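Local coordinates for putative lipoprotein (Clostridium difficile, PDB 4EXR) that is of unknown function but is a putative lipoprotein with two PepSY-family (peptidase propeptide and YPEB) domains and a bound sodium ion, at residues Gln28-Val32 with Asp80-Lys84; Lys105-Leu110 with Ser135-Asp139; Asp109-Met114 with Val160-Gly165. All blocks are in the same frame, centred on the assembly; numbering follows the deposited sequence.

Contact 1 of 3, residues Gln28-Val32 with Asp80-Lys84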
loop_
_atom_site.group_PDB
_atom_site.type_symbol
_atom_site.label_atom_id
_atom_site.label_comp_id
_atom_site.label_asym_id
_atom_site.label_seq_id
_atom_site.Cartn_x
_atom_site.Cartn_y
_atom_site.Cartn_z
ATOM N N GLN A 28 -9.382 -26.897 -4.655
ATOM C CA GLN A 28 -9.561 -26.196 -3.387
ATOM C C GLN A 28 -11.031 -25.885 -3.151
ATOM O O GLN A 28 -11.802 -25.730 -4.099
ATOM C CB GLN A 28 -8.757 -24.885 -3.369
ATOM C CG GLN A 28 -7.250 -25.071 -3.381
ATOM C CD GLN A 28 -6.715 -25.661 -2.092
ATOM O OE1 GLN A 28 -7.226 -25.385 -1.001
ATOM N NE2 GLN A 28 -5.676 -26.479 -2.209
ATOM N N ASP A 29 -11.421 -25.795 -1.884
ATOM C CA ASP A 29 -12.696 -25.173 -1.548
ATOM C C ASP A 29 -12.431 -23.867 -0.824
ATOM O O ASP A 29 -11.659 -23.832 0.131
ATOM C CB ASP A 29 -13.560 -26.074 -0.663
ATOM C CG ASP A 29 -14.780 -25.338 -0.113
ATOM O OD1 ASP A 29 -15.807 -25.274 -0.828
ATOM O OD2 ASP A 29 -14.706 -24.799 1.019
ATOM N N PHE A 30 -13.059 -22.786 -1.276
ATOM C CA PHE A 30 -12.847 -21.513 -0.623
ATOM C C PHE A 30 -14.062 -21.188 0.221
ATOM O O PHE A 30 -15.173 -21.061 -0.293
ATOM C CB PHE A 30 -12.530 -20.422 -1.663
ATOM C CG PHE A 30 -11.368 -20.782 -2.541
ATOM C CD1 PHE A 30 -10.072 -20.764 -2.032
ATOM C CD2 PHE A 30 -11.574 -21.232 -3.839
ATOM C CE1 PHE A 30 -8.993 -21.130 -2.823
ATOM C CE2 PHE A 30 -10.499 -21.618 -4.638
ATOM C CZ PHE A 30 -9.207 -21.558 -4.132
ATOM N N LYS A 31 -13.846 -21.072 1.525
ATOM C CA LYS A 31 -14.945 -20.805 2.440
ATOM C C LYS A 31 -15.616 -19.463 2.168
ATOM O O LYS A 31 -16.801 -19.290 2.447
ATOM C CB LYS A 31 -14.462 -20.879 3.884
ATOM C CG LYS A 31 -13.923 -22.265 4.247
ATOM C CD LYS A 31 -13.734 -22.383 5.736
ATOM C CE LYS A 31 -13.087 -23.711 6.089
ATOM N NZ LYS A 31 -13.914 -24.898 5.733
ATOM N N VAL A 32 -14.848 -18.526 1.620
ATOM C CA VAL A 32 -15.358 -17.199 1.270
ATOM C C VAL A 32 -15.566 -17.160 -0.234
ATOM O O VAL A 32 -14.610 -17.268 -1.001
ATOM C CB VAL A 32 -14.370 -16.089 1.681
ATOM C CG1 VAL A 32 -14.924 -14.691 1.338
ATOM C CG2 VAL A 32 -14.044 -16.193 3.164
ATOM N N ASP A 80 -8.342 -12.815 2.880
ATOM C CA ASP A 80 -8.131 -14.264 2.957
ATOM C C ASP A 80 -9.380 -15.012 2.494
ATOM O O ASP A 80 -10.474 -14.791 3.013
ATOM C CB ASP A 80 -7.779 -14.661 4.394
ATOM C CG ASP A 80 -7.341 -16.128 4.522
ATOM O OD1 ASP A 80 -8.078 -17.040 4.092
ATOM O OD2 ASP A 80 -6.247 -16.364 5.074
ATOM N N ALA A 81 -9.206 -15.898 1.519
ATOM C CA ALA A 81 -10.329 -16.561 0.849
ATOM C C ALA A 81 -10.944 -17.673 1.707
ATOM O O ALA A 81 -11.936 -18.281 1.327
ATOM C CB ALA A 81 -9.887 -17.128 -0.480
ATOM N N ASN A 82 -10.347 -17.930 2.858
ATOM C CA ASN A 82 -10.898 -18.920 3.780
ATOM C C ASN A 82 -11.340 -18.327 5.112
ATOM O O ASN A 82 -12.344 -18.751 5.682
ATOM C CB ASN A 82 -9.919 -20.081 3.981
ATOM C CG ASN A 82 -9.831 -20.965 2.756
ATOM O OD1 ASN A 82 -10.817 -21.596 2.369
ATOM N ND2 ASN A 82 -8.661 -21.002 2.126
ATOM N N THR A 83 -10.608 -17.328 5.593
ATOM C CA THR A 83 -10.875 -16.781 6.921
ATOM C C THR A 83 -11.586 -15.441 6.884
ATOM O O THR A 83 -12.122 -14.996 7.899
ATOM C CB THR A 83 -9.583 -16.628 7.737
ATOM O OG1 THR A 83 -8.792 -15.571 7.186
ATOM C CG2 THR A 83 -8.778 -17.933 7.720
ATOM N N LYS A 84 -11.570 -14.796 5.716
ATOM C CA LYS A 84 -12.196 -13.491 5.527
ATOM C C LYS A 84 -11.406 -12.346 6.182
ATOM O O LYS A 84 -11.851 -11.196 6.164
ATOM C CB LYS A 84 -13.656 -13.508 6.004
ATOM C CG LYS A 84 -14.615 -12.664 5.198
ATOM C CD LYS A 84 -15.906 -12.407 5.975
ATOM C CE LYS A 84 -16.730 -13.670 6.144
ATOM N NZ LYS A 84 -17.444 -14.045 4.891
HETATM O O HOH W 1 -8.405 -23.279 0.227
#

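Contact 2 of 3, residues Lys105-Leu110 with Ser135-Asp139. With NA (sodium ion), chain B.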
loop_
_atom_site.group_PDB
_atom_site.type_symbol
_atom_site.label_atom_id
_atom_site.label_comp_id
_atom_site.label_asym_id
_atom_site.label_seq_id
_atom_site.Cartn_x
_atom_site.Cartn_y
_atom_site.Cartn_z
ATOM N N LYS A 105 -13.868 4.283 -15.844
ATOM C CA LYS A 105 -14.206 3.661 -17.124
ATOM C C LYS A 105 -13.745 2.203 -17.230
ATOM O O LYS A 105 -14.227 1.449 -18.078
ATOM C CB LYS A 105 -13.681 4.495 -18.298
ATOM C CG LYS A 105 -14.319 5.898 -18.351
ATOM C CD LYS A 105 -13.737 6.748 -19.475
ATOM C CE LYS A 105 -14.377 6.424 -20.823
ATOM N NZ LYS A 105 -15.782 6.921 -20.927
ATOM N N GLU A 106 -12.833 1.808 -16.348
ATOM C CA GLU A 106 -12.314 0.445 -16.329
ATOM C C GLU A 106 -13.192 -0.508 -15.515
ATOM O O GLU A 106 -12.850 -1.682 -15.331
ATOM C CB GLU A 106 -10.900 0.452 -15.755
ATOM C CG GLU A 106 -9.927 1.297 -16.552
ATOM C CD GLU A 106 -8.928 0.452 -17.322
ATOM O OE1 GLU A 106 -9.336 -0.568 -17.926
ATOM O OE2 GLU A 106 -7.728 0.801 -17.309
ATOM N N LYS A 107 -14.321 -0.016 -15.025
ATOM C CA LYS A 107 -15.109 -0.822 -14.100
ATOM C C LYS A 107 -15.633 -2.097 -14.744
ATOM O O LYS A 107 -16.050 -2.110 -15.905
ATOM C CB LYS A 107 -16.252 -0.025 -13.472
ATOM C CG LYS A 107 -17.296 0.477 -14.443
ATOM C CD LYS A 107 -18.444 1.085 -13.657
ATOM C CE LYS A 107 -19.365 1.891 -14.532
ATOM N NZ LYS A 107 -18.627 2.993 -15.213
ATOM N N LEU A 108 -15.580 -3.176 -13.967
ATOM C CA LEU A 108 -16.030 -4.481 -14.403
ATOM C C LEU A 108 -17.547 -4.557 -14.450
ATOM O O LEU A 108 -18.233 -3.939 -13.639
ATOM C CB LEU A 108 -15.505 -5.547 -13.426
ATOM C CG LEU A 108 -13.994 -5.585 -13.226
ATOM C CD1 LEU A 108 -13.582 -6.781 -12.298
ATOM C CD2 LEU A 108 -13.302 -5.656 -14.581
ATOM N N ASP A 109 -18.077 -5.320 -15.397
ATOM C CA ASP A 109 -19.501 -5.637 -15.376
ATOM C C ASP A 109 -19.671 -6.972 -14.637
ATOM O O ASP A 109 -19.391 -8.041 -15.186
ATOM C CB ASP A 109 -20.060 -5.714 -16.794
ATOM C CG ASP A 109 -21.530 -6.078 -16.823
ATOM O OD1 ASP A 109 -22.157 -6.191 -15.738
ATOM O OD2 ASP A 109 -22.066 -6.230 -17.946
ATOM N N LEU A 110 -20.121 -6.900 -13.386
ATOM C CA LEU A 110 -20.142 -8.090 -12.518
ATOM C C LEU A 110 -21.535 -8.657 -12.322
ATOM O O LEU A 110 -21.726 -9.578 -11.535
ATOM C CB LEU A 110 -19.530 -7.769 -11.153
ATOM C CG LEU A 110 -18.058 -7.370 -11.182
ATOM C CD1 LEU A 110 -17.590 -6.930 -9.806
ATOM C CD2 LEU A 110 -17.197 -8.507 -11.717
ATOM N N SER A 135 -8.566 -14.180 -12.622
ATOM C CA SER A 135 -8.922 -12.793 -12.412
ATOM C C SER A 135 -10.106 -12.422 -13.294
ATOM O O SER A 135 -10.478 -13.161 -14.210
ATOM C CB SER A 135 -7.724 -11.868 -12.649
ATOM O OG SER A 135 -7.133 -12.080 -13.914
ATOM N N LEU A 136 -10.719 -11.296 -12.973
ATOM C CA LEU A 136 -11.756 -10.721 -13.794
ATOM C C LEU A 136 -11.199 -9.387 -14.247
ATOM O O LEU A 136 -10.646 -8.641 -13.443
ATOM C CB LEU A 136 -13.027 -10.522 -12.978
ATOM C CG LEU A 136 -13.866 -11.790 -12.849
ATOM C CD1 LEU A 136 -14.757 -11.711 -11.619
ATOM C CD2 LEU A 136 -14.693 -11.983 -14.124
ATOM N N ASP A 137 -11.337 -9.104 -15.537
ATOM C CA ASP A 137 -10.790 -7.894 -16.132
ATOM C C ASP A 137 -11.725 -7.471 -17.263
ATOM O O ASP A 137 -12.608 -8.236 -17.663
ATOM C CB ASP A 137 -9.384 -8.171 -16.669
ATOM C CG ASP A 137 -8.564 -6.889 -16.899
ATOM O OD1 ASP A 137 -9.014 -5.780 -16.519
ATOM O OD2 ASP A 137 -7.451 -6.999 -17.454
ATOM N N LYS A 138 -11.546 -6.254 -17.764
ATOM C CA LYS A 138 -12.366 -5.784 -18.866
ATOM C C LYS A 138 -11.505 -5.099 -19.913
ATOM O O LYS A 138 -10.646 -4.282 -19.587
ATOM C CB LYS A 138 -13.440 -4.810 -18.375
ATOM C CG LYS A 138 -14.296 -4.224 -19.519
ATOM C CD LYS A 138 -15.272 -3.158 -19.037
ATOM C CE LYS A 138 -14.571 -1.820 -18.839
ATOM N NZ LYS A 138 -15.508 -0.782 -18.311
ATOM N N ASP A 139 -11.732 -5.455 -21.169
ATOM C CA ASP A 139 -11.166 -4.708 -22.289
ATOM C C ASP A 139 -12.196 -4.713 -23.411
ATOM O O ASP A 139 -12.949 -5.684 -23.547
ATOM C CB ASP A 139 -9.850 -5.341 -22.746
ATOM C CG ASP A 139 -9.100 -4.471 -23.752
ATOM O OD1 ASP A 139 -9.374 -3.252 -23.813
ATOM O OD2 ASP A 139 -8.233 -5.008 -24.480
HETATM NA NA NA B . -9.220 -4.124 -14.887
HETATM O O HOH W 2 -10.900 -3.157 -16.208
HETATM O O HOH W 3 -7.946 -2.224 -14.280
#

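Contact 3 of 3, residues Asp109-Met114 with Val160-Gly165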
loop_
_atom_site.group_PDB
_atom_site.type_symbol
_atom_site.label_atom_id
_atom_site.label_comp_id
_atom_site.label_asym_id
_atom_site.label_seq_id
_atom_site.Cartn_x
_atom_site.Cartn_y
_atom_site.Cartn_z
ATOM N N ASP A 109 -18.077 -5.320 -15.397
ATOM C CA ASP A 109 -19.501 -5.637 -15.376
ATOM C C ASP A 109 -19.671 -6.972 -14.637
ATOM O O ASP A 109 -19.391 -8.041 -15.186
ATOM C CB ASP A 109 -20.060 -5.714 -16.794
ATOM C CG ASP A 109 -21.530 -6.078 -16.823
ATOM O OD1 ASP A 109 -22.157 -6.191 -15.738
ATOM O OD2 ASP A 109 -22.066 -6.230 -17.946
ATOM N N LEU A 110 -20.121 -6.900 -13.386
ATOM C CA LEU A 110 -20.142 -8.090 -12.518
ATOM C C LEU A 110 -21.535 -8.657 -12.322
ATOM O O LEU A 110 -21.726 -9.578 -11.535
ATOM C CB LEU A 110 -19.530 -7.769 -11.153
ATOM C CG LEU A 110 -18.058 -7.370 -11.182
ATOM C CD1 LEU A 110 -17.590 -6.930 -9.806
ATOM C CD2 LEU A 110 -17.197 -8.507 -11.717
ATOM N N ASN A 111 -22.507 -8.105 -13.038
ATOM C CA ASN A 111 -23.888 -8.555 -12.928
ATOM C C ASN A 111 -24.170 -9.749 -13.816
ATOM O O ASN A 111 -23.799 -9.759 -14.989
ATOM C CB ASN A 111 -24.859 -7.416 -13.272
ATOM C CG ASN A 111 -24.747 -6.248 -12.313
ATOM O OD1 ASN A 111 -24.461 -5.119 -12.719
ATOM N ND2 ASN A 111 -24.957 -6.516 -11.025
ATOM N N ASP A 112 -24.823 -10.757 -13.243
ATOM C CA ASP A 112 -25.226 -11.965 -13.969
ATOM C C ASP A 112 -24.072 -12.713 -14.632
ATOM O O ASP A 112 -24.202 -13.207 -15.749
ATOM C CB ASP A 112 -26.311 -11.642 -14.999
ATOM C CG ASP A 112 -27.585 -11.133 -14.354
ATOM O OD1 ASP A 112 -27.908 -11.591 -13.236
ATOM O OD2 ASP A 112 -28.261 -10.272 -14.961
ATOM N N ILE A 113 -22.937 -12.808 -13.952
ATOM C CA ILE A 113 -21.823 -13.518 -14.553
ATOM C C ILE A 113 -21.780 -14.943 -14.015
ATOM O O ILE A 113 -22.380 -15.256 -12.984
ATOM C CB ILE A 113 -20.479 -12.828 -14.294
ATOM C CG1 ILE A 113 -20.177 -12.762 -12.796
ATOM C CG2 ILE A 113 -20.450 -11.422 -14.939
ATOM C CD1 ILE A 113 -18.785 -12.223 -12.503
HETATM N N MSE A 114 -21.077 -15.808 -14.724
HETATM C CA MSE A 114 -20.903 -17.172 -14.256
HETATM C C MSE A 114 -19.910 -17.190 -13.093
HETATM O O MSE A 114 -19.248 -16.190 -12.818
HETATM C CB MSE A 114 -20.401 -18.051 -15.391
HETATM C CG MSE A 114 -18.964 -17.778 -15.787
HETATM SE SE MSE A 114 -18.438 -18.989 -17.228
HETATM C CE MSE A 114 -19.943 -18.619 -18.411
ATOM N N VAL A 160 -12.097 -16.031 -20.857
ATOM C CA VAL A 160 -13.443 -16.561 -21.039
ATOM C C VAL A 160 -14.474 -15.451 -20.808
ATOM O O VAL A 160 -14.456 -14.814 -19.756
ATOM C CB VAL A 160 -13.712 -17.700 -20.026
ATOM C CG1 VAL A 160 -15.133 -18.228 -20.160
ATOM C CG2 VAL A 160 -12.679 -18.830 -20.169
ATOM N N ASP A 161 -15.360 -15.215 -21.783
ATOM C CA ASP A 161 -16.467 -14.261 -21.606
ATOM C C ASP A 161 -17.258 -14.593 -20.340
ATOM O O ASP A 161 -17.737 -15.721 -20.166
ATOM C CB ASP A 161 -17.408 -14.279 -22.815
ATOM C CG ASP A 161 -18.461 -13.182 -22.745
ATOM O OD1 ASP A 161 -19.353 -13.249 -21.867
ATOM O OD2 ASP A 161 -18.404 -12.249 -23.575
ATOM N N SER A 162 -17.393 -13.612 -19.453
ATOM C CA SER A 162 -17.928 -13.874 -18.110
ATOM C C SER A 162 -19.428 -14.197 -18.112
ATOM O O SER A 162 -19.954 -14.745 -17.135
ATOM C CB SER A 162 -17.647 -12.690 -17.184
ATOM O OG SER A 162 -18.319 -11.539 -17.663
ATOM N N LYS A 163 -20.118 -13.858 -19.199
ATOM C CA LYS A 163 -21.535 -14.183 -19.316
ATOM C C LYS A 163 -21.782 -15.363 -20.261
ATOM O O LYS A 163 -22.532 -16.289 -19.929
ATOM C CB LYS A 163 -22.351 -12.975 -19.778
ATOM C CG LYS A 163 -22.354 -11.775 -18.835
ATOM C CD LYS A 163 -23.296 -10.703 -19.394
ATOM C CE LYS A 163 -22.915 -9.289 -18.962
ATOM N NZ LYS A 163 -23.240 -8.977 -17.539
ATOM N N LYS A 164 -21.146 -15.325 -21.429
ATOM C CA LYS A 164 -21.449 -16.259 -22.515
ATOM C C LYS A 164 -20.643 -17.550 -22.450
ATOM O O LYS A 164 -21.034 -18.553 -23.048
ATOM C CB LYS A 164 -21.204 -15.601 -23.877
ATOM C CG LYS A 164 -22.054 -14.368 -24.174
ATOM C CD LYS A 164 -21.622 -13.743 -25.502
ATOM C CE LYS A 164 -22.137 -12.320 -25.667
ATOM N NZ LYS A 164 -21.489 -11.642 -26.830
ATOM N N GLY A 165 -19.511 -17.521 -21.755
ATOM C CA GLY A 165 -18.671 -18.704 -21.627
ATOM C C GLY A 165 -17.752 -18.955 -22.807
ATOM O O GLY A 165 -16.990 -19.922 -22.815
HETATM O O HOH W 4 -20.018 -9.342 -17.508
#

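Contact 1 of 3, residues Gln28-Val32 with Asp80-Lys84
F30 and A81 make the first direct side-chain touch along segment 28-32. Just ahead of it in the chain, a water bridges the two segments, donating to Q28 OE1 at 2.7 Å and accepting from N82 ND2; its third bond, to the carbonyl of D29, is long and weak. The first torsion of F30 (chi1 -55°) swings the ring beside the backbone N, which leaves CD1 against A81 CB at 4.0 Å in an oblique approach, while the same ring makes an edge-to-face pair with F62 of strand 61-69. At K31 the backbone takes over: K31 N donates to N82 OD1 at 3.2 Å with a nearly straight N-H (170°), the donor standing tilted from the amide plane. The start of the K31 side chain crosses N82 at about a right angle, CB resting 3.5 Å from N82 O, before the chain leads off toward the surface. V32 closes the segment. Its N bonds to A81 O at 2.9 Å, and CG2 packs on the backbone of the turn and on K84 CB, 3.9 Å away. The contact therefore fastens the approach to helix 34-44 onto the hairpin turn between strands 73-80 and 86-93. N82 uses both ends of its amide, OD1 as acceptor from K31 N and ND2 as donor to the water, which would favour this one orientation of the amide. D80 OD1 accepts from N82 N nearly along its C-O axis and from T83 N from above the carboxylate plane, an Asx turn within an Asx motif, while K61 forms a salt bridge to OD2. By taking two amides, D80 OD1 holds the turn so that A81 O and N82 OD1 are presented to V32 N and K31 N, with the apolar V32 and F30 covering A81.

Contact 2 of 3, residues Lys105-Leu110 with Ser135-Asp139
K138 reaches across from strand 130-139 to grip the loop by two backbone carbonyls: NZ donates to K105 O at 2.6 Å and to K107 O at 2.8 Å. The chain leaves the strand with CG opposite the backbone N (chi1 177°), runs extended and then bends at chi3 (79°), which brings CE near both carbonyl oxygens and sets the ammonium between them. Both acceptors are met from directions tilted out of their carbonyl planes. The tightly packed part lies beside this grip. L108, buried, spreads its two methyls along the strand, CD1 against L136 CB at 3.8 Å and CD2 over the D137-K138 peptide, 3.6 Å from D137 C. L110 adds a lighter touch, its CD2 standing 4.0 Å from L136 CD1. Strand 49-58 completes the apolar side through L53, which meets L136, and holds the loop through backbone bonding between I50 and L108.

The opposite character appears at E106 and D137, where a sodium ion and its waters lie between the two residues. D137 OD1 binds the sodium ion at 2.3 Å, and D52 OD1 and V51 O complete the protein ligands. One of the two metal-bound waters also donates to E106 O at 2.6 Å, so the loop joins the site through its second shell; the bond from this water to E106 OE1 is long and weak. E106 is exposed, as are K105 and K107; K107 NZ lies 5.8 Å from K138 NZ, without contact. The chemistry implies two different ways of fixing one loop: direct capture of carbonyl oxygens by an ammonium, and an indirect tie through sodium-bound water. The sodium would be expected to offset part of the negative charge that D137 and D52 bring together, with E106 nearby.

Contact 3 of 3, residues Asp109-Met114 with Val160-Gly165
I113 and K163 face each other with CA atoms 4.8 Å apart, and the backbones join by one almost linear bond, M114 N to S162 O at 2.9 Å (172° at the hydrogen). M114, a selenomethionine, bends at chi3 (52°) so that its methyl CE turns back over the turn and meets G165 CA at 3.5 Å; the selenium lies more loosely near V160. I113 lays CG2 against the hydroxymethyl of S162, 3.5 Å from OG, while that hydroxyl is bonded to T143 O and receives a bond from a water that also donates to D109 O. Farther out, the K163 chain runs across to D109 at about a right angle, bending at chi4 (-74°) so that NZ turns to OD2. There NZ forms a salt bridge with D109 OD2 at 3.0 Å, approaching from above the carboxylate plane, and also stands 2.7 Å from N111 O. The turn is organised by D161, whose OD1 takes the amides of K163 and K164 in an Asx turn and Asx motif. Strand 142-151 lies alongside, giving T143 to S162 and D109, and Y145 to I113 and to M114 O. M114 also touches A119 and I122 of helix 116-126, so the segment leading into that helix is pinned to the turn between strands 154-161 and 167-172, with I113 reaching Y34 of helix 34-44.

Contacts 1 and 3 are built alike: each ties the segment before a helix (34-44 or 116-126) to an Asx turn between neighbouring antiparallel strands (73-80/86-93 or 154-161/167-172), a likeness consistent with the two PepSY sequence ranges. Their chemistry diverges outside that shared pattern, an asparagine amide serving contact 1 and a lysine-aspartate salt bridge contact 3. Contact 2 is different, setting a loop against a strand in the middle of the eight-strand sheet, beside sodium. It and contact 3 share D109 and L110, with centres about 10 Å apart, and meet where L136 packs on I113. Contact 3 is the surface one; contacts 1 and 2 are partly buried, their centres about 23 Å apart.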